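Local coordinates for protein putative aldehyde dehydrogenase (PDB 4YWE) that probably oxidises aldehydes with NAD or NADP as electron acceptor, as members of the aldehyde dehydrogenase family do, and binds calcium and magnesium ions, at residues Val31-Asp36 with Glu96-Gly101; Pro39-Ala44 with Ala186-Leu191; Cys328-Asn333 with Gly368-Pro373. One frame throughout, in Å; residues are numbered along the deposited sequence.

Contact 1 (31-36 with 96-101) holds a calcium ion between a strand and the end of a helix, and its centre lies about 10 Å from that of each other contact. Contact 2 (39-44 with 186-191) packs the neighbouring strand of the same hairpin against a helix start; V31 N and A41 O, 2.6 Å apart, join the two strands. Contact 3 (328-333 with 368-373) also touches contact 1, with Y370 OH 2.5 Å from S35 O. Contacts 2 and 3 do not touch: their centres are about 19 Å apart and their nearest atoms about 4 Å. D185, just before 186-191, completes the calcium site, and the side chain of I332 comes within about 5 Å of the ion.

Contact 1: residues Val31-Asp36 with Glu96-Gly101; sequences VVDPSD and EARDTG. With CA (calcium ion), chain K.
A calcium ion joins V32 to D99. The V32 carbonyl O and, on the helix, both the backbone O and OD1 of D99 bind the metal, OD1 at 2.5 Å from the ion. Waters 1 and 4 and the backbone O of D185 complete the six ligands, and water 1 also accepts from V32 N. Aspartate suits this place because its short side chain can share the ion with its own carbonyl: CG lies anti to the backbone N, chi1 -163°, beside the carbonyl carbon, which brings OD1 and O to the same metal. The second oxygen, OD2, accepts from the backbone N atoms of C187 and L188, so both carboxylate oxygens are engaged, one by the metal and one by two N-H groups.

The fold brings together here strand 28-33, half of a two-stranded antiparallel hairpin, and the C-terminal end of helix 89-100; the axes of the short segments 31-33 and 96-100 run at 97° to each other.

No direct hydrogen bond crosses the interface. The side chains of D33 and R98 cross at about a right angle; D33 OD2 is 4.4 Å from R98 NE, too far for a salt bridge, and water 2 bridges the two atoms, lying in the guanidinium plane at its edge. Within 31-36, D33 OD1 closes an Asx turn, accepting from S35 N at 3.0 Å from above the carboxylate plane.

Among the van der Waals contacts, V31 CG1 lies 3.4 Å from D99 OD1, a methyl flanking the metal-bound carboxylate. P34 lays its ring on the helix terminus, CD 3.5 Å from R98 O and CG 3.6 Å from G101 CA. Glycine suits position 101, where the chain leaves the helix, because it readily adopts the positive phi found there, 101°.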
loop_
_atom_site.group_PDB
_atom_site.type_symbol
_atom_site.label_atom_id
_atom_site.label_comp_id
_atom_site.label_asym_id
_atom_site.label_seq_id
_atom_site.Cartn_x
_atom_site.Cartn_y
_atom_site.Cartn_z
ATOM N N VAL A 31 -34.471 11.378 -29.906
ATOM C CA VAL A 31 -33.499 10.290 -29.874
ATOM C C VAL A 31 -33.466 9.618 -31.242
ATOM O O VAL A 31 -34.492 9.148 -31.733
ATOM C CB VAL A 31 -33.828 9.273 -28.769
ATOM C CG1 VAL A 31 -32.806 8.147 -28.766
ATOM C CG2 VAL A 31 -33.878 9.961 -27.416
ATOM N N VAL A 32 -32.287 9.567 -31.852
ATOM C CA VAL A 32 -32.171 9.124 -33.237
ATOM C C VAL A 32 -31.385 7.821 -33.370
ATOM O O VAL A 32 -30.294 7.685 -32.821
ATOM C CB VAL A 32 -31.525 10.226 -34.099
ATOM C CG1 VAL A 32 -31.273 9.725 -35.514
ATOM C CG2 VAL A 32 -32.403 11.467 -34.113
ATOM N N ASP A 33 -31.953 6.868 -34.104
ATOM C CA ASP A 33 -31.251 5.639 -34.455
ATOM C C ASP A 33 -30.351 5.919 -35.651
ATOM O O ASP A 33 -30.838 6.138 -36.757
ATOM C CB ASP A 33 -32.246 4.516 -34.773
ATOM C CG ASP A 33 -31.571 3.165 -34.990
ATOM O OD1 ASP A 33 -30.329 3.109 -35.104
ATOM O OD2 ASP A 33 -32.295 2.150 -35.058
ATOM N N PRO A 34 -29.028 5.905 -35.435
ATOM C CA PRO A 34 -28.072 6.256 -36.491
ATOM C C PRO A 34 -27.991 5.220 -37.612
ATOM O O PRO A 34 -27.354 5.477 -38.634
ATOM C CB PRO A 34 -26.743 6.346 -35.739
ATOM C CG PRO A 34 -26.913 5.443 -34.575
ATOM C CD PRO A 34 -28.354 5.549 -34.174
ATOM N N SER A 35 -28.628 4.069 -37.424
ATOM C CA SER A 35 -28.647 3.038 -38.456
ATOM C C SER A 35 -29.547 3.444 -39.619
ATOM O O SER A 35 -29.295 3.073 -40.765
ATOM C CB SER A 35 -29.104 1.699 -37.873
ATOM O OG SER A 35 -28.100 1.137 -37.045
ATOM N N ASP A 36 -30.594 4.207 -39.320
ATOM C CA ASP A 36 -31.503 4.697 -40.352
ATOM C C ASP A 36 -31.668 6.214 -40.277
ATOM O O ASP A 36 -32.299 6.823 -41.142
ATOM C CB ASP A 36 -32.869 4.007 -40.242
ATOM C CG ASP A 36 -33.421 4.014 -38.827
ATOM O OD1 ASP A 36 -33.128 4.959 -38.065
ATOM O OD2 ASP A 36 -34.157 3.067 -38.475
ATOM N N GLU A 96 -28.674 -0.002 -26.183
ATOM C CA GLU A 96 -27.396 0.644 -26.461
ATOM C C GLU A 96 -27.077 0.642 -27.952
ATOM O O GLU A 96 -26.693 1.667 -28.512
ATOM C CB GLU A 96 -26.271 -0.044 -25.684
ATOM C CG GLU A 96 -24.922 0.652 -25.778
ATOM C CD GLU A 96 -24.778 1.790 -24.785
ATOM O OE1 GLU A 96 -25.654 2.680 -24.758
ATOM O OE2 GLU A 96 -23.784 1.793 -24.027
ATOM N N ALA A 97 -27.243 -0.515 -28.587
ATOM C CA ALA A 97 -26.947 -0.670 -30.009
ATOM C C ALA A 97 -27.852 0.199 -30.876
ATOM O O ALA A 97 -27.419 0.743 -31.889
ATOM C CB ALA A 97 -27.076 -2.127 -30.417
ATOM N N ARG A 98 -29.111 0.321 -30.470
ATOM C CA ARG A 98 -30.091 1.103 -31.216
ATOM C C ARG A 98 -29.802 2.597 -31.106
ATOM O O ARG A 98 -30.095 3.370 -32.019
ATOM C CB ARG A 98 -31.502 0.798 -30.708
ATOM C CG ARG A 98 -32.623 1.437 -31.509
ATOM C CD ARG A 98 -33.979 1.034 -30.946
ATOM N NE ARG A 98 -35.086 1.546 -31.747
ATOM C CZ ARG A 98 -36.365 1.446 -31.400
ATOM N NH1 ARG A 98 -36.701 0.856 -30.260
ATOM N NH2 ARG A 98 -37.308 1.940 -32.190
ATOM N N ASP A 99 -29.213 2.989 -29.982
ATOM C CA ASP A 99 -29.012 4.395 -29.659
ATOM C C ASP A 99 -27.641 4.898 -30.115
ATOM O O ASP A 99 -27.506 6.038 -30.559
ATOM C CB ASP A 99 -29.184 4.608 -28.151
ATOM C CG ASP A 99 -29.395 6.062 -27.782
ATOM O OD1 ASP A 99 -29.605 6.887 -28.693
ATOM O OD2 ASP A 99 -29.368 6.374 -26.572
ATOM N N THR A 100 -26.629 4.043 -30.009
ATOM C CA THR A 100 -25.266 4.426 -30.365
ATOM C C THR A 100 -24.910 4.004 -31.785
ATOM O O THR A 100 -24.097 4.651 -32.446
ATOM C CB THR A 100 -24.237 3.812 -29.402
ATOM O OG1 THR A 100 -24.179 2.396 -29.609
ATOM C CG2 THR A 100 -24.617 4.102 -27.960
ATOM N N GLY A 101 -25.510 2.909 -32.243
ATOM C CA GLY A 101 -25.287 2.426 -33.594
ATOM C C GLY A 101 -24.320 1.263 -33.709
ATOM O O GLY A 101 -24.161 0.686 -34.786
HETATM CA CA CA K . -28.959 8.041 -30.769
HETATM O O HOH W 1 -29.802 10.437 -30.613
HETATM O O HOH W 2 -35.199 2.879 -34.470
HETATM O O HOH W 3 -28.498 1.574 -34.430
HETATM O O HOH W 4 -27.535 8.760 -32.600
#

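Contact 2: residues Pro39-Ala44 with Ala186-Leu191; sequences PFATIA and ACLSVL
L188 reaches out from the first turn of helix 188-200 to the F40 ring, the two side chains coming from opposite directions. Strand 38-44 of the N-terminal antiparallel hairpin thus packs on the start of this helix, and a classic beta bulge in the strand sets F40 and A41 both opposite V31. L188 CD1 approaches the F40 ring obliquely, 3.9 Å from CE2, and also touches A41 CB. The ring gets there because CG of F40 sits between the backbone N and the carbonyl carbon, chi1 65°, swinging the ring's far end toward the helix although its CB does not point that way. Alanine suits position 41, where CB already points at the helix and a single methyl suffices to meet the leucine.

The forked end of L188 spreads along the strand: CD1 serves F40 and A41, while CD2 lies 3.9 Å from I43 CG2. I43, beta-branched as befits a buried strand position, also directs its longer branch at C187, the N-cap residue of the helix. The sulfur of C187 touches both I43 branches, SG lying 3.8 Å from CD1 and 4.0 Å from CG2.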
loop_
_atom_site.group_PDB
_atom_site.type_symbol
_atom_site.label_atom_id
_atom_site.label_comp_id
_atom_site.label_asym_id
_atom_site.label_seq_id
_atom_site.Cartn_x
_atom_site.Cartn_y
_atom_site.Cartn_z
ATOM N N PRO A 39 -35.754 9.345 -35.855
ATOM C CA PRO A 39 -36.149 9.481 -34.450
ATOM C C PRO A 39 -37.083 8.359 -34.005
ATOM O O PRO A 39 -38.016 8.022 -34.733
ATOM C CB PRO A 39 -36.872 10.834 -34.413
ATOM C CG PRO A 39 -36.428 11.551 -35.647
ATOM C CD PRO A 39 -36.219 10.481 -36.668
ATOM N N PHE A 40 -36.835 7.792 -32.828
ATOM C CA PHE A 40 -37.673 6.712 -32.317
ATOM C C PHE A 40 -38.030 6.924 -30.849
ATOM O O PHE A 40 -38.827 6.176 -30.283
ATOM C CB PHE A 40 -36.979 5.357 -32.498
ATOM C CG PHE A 40 -35.715 5.205 -31.695
ATOM C CD1 PHE A 40 -34.505 5.665 -32.186
ATOM C CD2 PHE A 40 -35.738 4.589 -30.455
ATOM C CE1 PHE A 40 -33.343 5.521 -31.452
ATOM C CE2 PHE A 40 -34.578 4.443 -29.716
ATOM C CZ PHE A 40 -33.380 4.909 -30.215
ATOM N N ALA A 41 -37.438 7.946 -30.238
ATOM C CA ALA A 41 -37.697 8.248 -28.835
ATOM C C ALA A 41 -37.368 9.702 -28.520
ATOM O O ALA A 41 -36.870 10.434 -29.374
ATOM C CB ALA A 41 -36.897 7.318 -27.935
ATOM N N THR A 42 -37.657 10.115 -27.290
ATOM C CA THR A 42 -37.345 11.467 -26.833
ATOM C C THR A 42 -36.774 11.448 -25.420
ATOM O O THR A 42 -37.117 10.584 -24.613
ATOM C CB THR A 42 -38.587 12.383 -26.848
ATOM O OG1 THR A 42 -39.617 11.806 -26.034
ATOM C CG2 THR A 42 -39.111 12.577 -28.265
ATOM N N ILE A 43 -35.901 12.406 -25.125
ATOM C CA ILE A 43 -35.379 12.579 -23.776
ATOM C C ILE A 43 -35.726 13.973 -23.275
ATOM O O ILE A 43 -35.990 14.878 -24.066
ATOM C CB ILE A 43 -33.856 12.343 -23.719
ATOM C CG1 ILE A 43 -33.142 13.206 -24.762
ATOM C CG2 ILE A 43 -33.535 10.872 -23.923
ATOM C CD1 ILE A 43 -31.637 13.031 -24.775
ATOM N N ALA A 44 -35.725 14.141 -21.957
ATOM C CA ALA A 44 -35.990 15.438 -21.350
ATOM C C ALA A 44 -34.863 16.421 -21.650
ATOM O O ALA A 44 -33.686 16.099 -21.482
ATOM C CB ALA A 44 -36.178 15.293 -19.847
ATOM N N ALA A 186 -26.688 9.836 -27.221
ATOM C CA ALA A 186 -26.943 8.470 -26.762
ATOM C C ALA A 186 -26.893 8.383 -25.239
ATOM O O ALA A 186 -25.836 8.569 -24.636
ATOM C CB ALA A 186 -25.941 7.499 -27.379
ATOM N N CYS A 187 -28.034 8.093 -24.618
ATOM C CA CYS A 187 -28.092 8.008 -23.162
ATOM C C CYS A 187 -29.246 7.150 -22.648
ATOM O O CYS A 187 -29.495 7.101 -21.443
ATOM C CB CYS A 187 -28.198 9.409 -22.556
ATOM S SG CYS A 187 -29.684 10.331 -23.015
ATOM N N LEU A 188 -29.946 6.472 -23.552
ATOM C CA LEU A 188 -31.113 5.685 -23.161
ATOM C C LEU A 188 -30.737 4.476 -22.306
ATOM O O LEU A 188 -31.512 4.054 -21.448
ATOM C CB LEU A 188 -31.891 5.226 -24.396
ATOM C CG LEU A 188 -32.763 6.287 -25.069
ATOM C CD1 LEU A 188 -33.638 5.658 -26.144
ATOM C CD2 LEU A 188 -33.612 7.015 -24.037
ATOM N N SER A 189 -29.552 3.924 -22.539
ATOM C CA SER A 189 -29.095 2.771 -21.772
ATOM C C SER A 189 -28.870 3.150 -20.313
ATOM O O SER A 189 -29.238 2.402 -19.407
ATOM C CB SER A 189 -27.811 2.196 -22.373
ATOM O OG SER A 189 -26.740 3.118 -22.268
ATOM N N VAL A 190 -28.277 4.320 -20.096
ATOM C CA VAL A 190 -27.965 4.811 -18.758
ATOM C C VAL A 190 -29.226 4.967 -17.911
ATOM O O VAL A 190 -29.228 4.646 -16.721
ATOM C CB VAL A 190 -27.190 6.143 -18.835
ATOM C CG1 VAL A 190 -27.167 6.839 -17.481
ATOM C CG2 VAL A 190 -25.777 5.905 -19.345
ATOM N N LEU A 191 -30.296 5.455 -18.532
ATOM C CA LEU A 191 -31.575 5.628 -17.847
ATOM C C LEU A 191 -32.115 4.300 -17.318
ATOM O O LEU A 191 -32.681 4.240 -16.227
ATOM C CB LEU A 191 -32.599 6.269 -18.786
ATOM C CG LEU A 191 -32.241 7.652 -19.334
ATOM C CD1 LEU A 191 -33.244 8.087 -20.391
ATOM C CD2 LEU A 191 -32.172 8.669 -18.209
#

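Contact 3: residues Cys328-Asn333 with Gly368-Pro373; sequences CGPLIN and GFYQAP
Loops 328-333 and 368-373 run 141° apart in direction and share one direct backbone hydrogen bond, L331 N to F369 O at 2.7 Å. They precede helix 334-349 and strand 374-376 respectively, the latter part of the mixed sheet containing strands 293-299 and 394-400. Water 5 accepts from Q371 N and lies close to G329 O, at a doubtfully short distance.

Two aromatic residues carry the side-chain packing. The rigid ring of P330 lies alongside Y370, its CB 3.9 Å from the aromatic centroid and 23° off the normal, a CH-pi contact. Tyrosine is apt because it offers this face to proline while its OH bonds to S35 O. F369 provides the second CH-pi contact: the CA of N333 stands over one face, 4.0 Å from the ring centroid. With CG anti to its carbonyl carbon, chi1 -39°, the phenyl group reaches the backbone at the helix start, where N333 is the N-cap and its OD1 accepts from Q336 N.

Farther along, L331 and Q371 point the same way, side by side, and L331 CD1 rests on Q371 CB. The glutamine chain bends at chi2, and its amide folds back on its own loop: NE2 donates to a lone pair of A372 O, in the carbonyl plane, at 2.8 Å.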
loop_
_atom_site.group_PDB
_atom_site.type_symbol
_atom_site.label_atom_id
_atom_site.label_comp_id
_atom_site.label_asym_id
_atom_site.label_seq_id
_atom_site.Cartn_x
_atom_site.Cartn_y
_atom_site.Cartn_z
ATOM N N CYS A 328 -18.717 -3.419 -38.624
ATOM C CA CYS A 328 -18.842 -2.029 -38.216
ATOM C C CYS A 328 -20.256 -1.514 -38.460
ATOM O O CYS A 328 -20.943 -1.964 -39.378
ATOM C CB CYS A 328 -17.822 -1.170 -38.967
ATOM S SG CYS A 328 -17.691 0.529 -38.390
ATOM N N GLY A 329 -20.691 -0.577 -37.626
ATOM C CA GLY A 329 -21.982 0.061 -37.806
ATOM C C GLY A 329 -21.828 1.486 -38.298
ATOM O O GLY A 329 -20.736 1.889 -38.703
ATOM N N PRO A 330 -22.920 2.261 -38.270
ATOM C CA PRO A 330 -22.874 3.670 -38.667
ATOM C C PRO A 330 -22.224 4.544 -37.603
ATOM O O PRO A 330 -22.030 4.089 -36.474
ATOM C CB PRO A 330 -24.349 4.029 -38.835
ATOM C CG PRO A 330 -25.044 3.143 -37.858
ATOM C CD PRO A 330 -24.276 1.847 -37.866
ATOM N N LEU A 331 -21.888 5.780 -37.958
ATOM C CA LEU A 331 -21.374 6.732 -36.983
ATOM C C LEU A 331 -22.547 7.359 -36.236
ATOM O O LEU A 331 -23.699 7.179 -36.625
ATOM C CB LEU A 331 -20.515 7.799 -37.661
ATOM C CG LEU A 331 -19.308 7.251 -38.428
ATOM C CD1 LEU A 331 -18.431 8.379 -38.953
ATOM C CD2 LEU A 331 -18.503 6.296 -37.557
ATOM N N ILE A 332 -22.253 8.092 -35.167
ATOM C CA ILE A 332 -23.288 8.527 -34.234
ATOM C C ILE A 332 -24.259 9.542 -34.853
ATOM O O ILE A 332 -25.443 9.545 -34.518
ATOM C CB ILE A 332 -22.650 9.084 -32.938
ATOM C CG1 ILE A 332 -23.712 9.287 -31.854
ATOM C CG2 ILE A 332 -21.886 10.366 -33.208
ATOM C CD1 ILE A 332 -24.419 8.012 -31.449
ATOM N N ASN A 333 -23.773 10.388 -35.760
ATOM C CA ASN A 333 -24.639 11.360 -36.425
ATOM C C ASN A 333 -24.001 11.946 -37.684
ATOM O O ASN A 333 -22.913 11.539 -38.090
ATOM C CB ASN A 333 -25.028 12.489 -35.460
ATOM C CG ASN A 333 -23.827 13.159 -34.813
ATOM O OD1 ASN A 333 -22.765 13.288 -35.420
ATOM N ND2 ASN A 333 -23.999 13.593 -33.570
ATOM N N GLY A 368 -28.928 6.560 -43.247
ATOM C CA GLY A 368 -28.014 6.266 -42.161
ATOM C C GLY A 368 -26.681 6.966 -42.336
ATOM O O GLY A 368 -26.365 7.450 -43.423
ATOM N N PHE A 369 -25.897 7.022 -41.265
ATOM C CA PHE A 369 -24.607 7.701 -41.300
ATOM C C PHE A 369 -23.469 6.687 -41.349
ATOM O O PHE A 369 -22.730 6.516 -40.378
ATOM C CB PHE A 369 -24.457 8.616 -40.084
ATOM C CG PHE A 369 -25.723 9.326 -39.705
ATOM C CD1 PHE A 369 -26.197 10.381 -40.469
ATOM C CD2 PHE A 369 -26.443 8.937 -38.586
ATOM C CE1 PHE A 369 -27.367 11.034 -40.123
ATOM C CE2 PHE A 369 -27.611 9.588 -38.236
ATOM C CZ PHE A 369 -28.074 10.638 -39.005
ATOM N N TYR A 370 -23.329 6.022 -42.492
ATOM C CA TYR A 370 -22.364 4.939 -42.629
ATOM C C TYR A 370 -21.029 5.414 -43.193
ATOM O O TYR A 370 -20.980 6.228 -44.116
ATOM C CB TYR A 370 -22.944 3.829 -43.508
ATOM C CG TYR A 370 -24.158 3.168 -42.898
ATOM C CD1 TYR A 370 -24.022 2.143 -41.971
ATOM C CD2 TYR A 370 -25.441 3.577 -43.238
ATOM C CE1 TYR A 370 -25.126 1.540 -41.404
ATOM C CE2 TYR A 370 -26.555 2.977 -42.676
ATOM C CZ TYR A 370 -26.390 1.959 -41.760
ATOM O OH TYR A 370 -27.491 1.360 -41.196
ATOM N N GLN A 371 -19.949 4.896 -42.619
ATOM C CA GLN A 371 -18.601 5.218 -43.064
ATOM C C GLN A 371 -17.720 3.977 -43.000
ATOM O O GLN A 371 -17.469 3.436 -41.922
ATOM C CB GLN A 371 -18.002 6.339 -42.212
ATOM C CG GLN A 371 -16.521 6.579 -42.456
ATOM C CD GLN A 371 -16.230 7.046 -43.868
ATOM O OE1 GLN A 371 -16.626 8.141 -44.267
ATOM N NE2 GLN A 371 -15.536 6.215 -44.634
ATOM N N ALA A 372 -17.261 3.523 -44.160
ATOM C CA ALA A 372 -16.411 2.343 -44.237
ATOM C C ALA A 372 -15.037 2.628 -43.641
ATOM O O ALA A 372 -14.503 3.724 -43.810
ATOM C CB ALA A 372 -16.278 1.880 -45.678
ATOM N N PRO A 373 -14.469 1.643 -42.927
ATOM C CA PRO A 373 -13.116 1.776 -42.382
ATOM C C PRO A 373 -12.094 2.035 -43.479
ATOM O O PRO A 373 -12.170 1.414 -44.536
ATOM C CB PRO A 373 -12.873 0.424 -41.708
ATOM C CG PRO A 373 -14.237 -0.084 -41.388
ATOM C CD PRO A 373 -15.095 0.372 -42.532
HETATM O O HOH W 5 -19.674 3.403 -40.250
#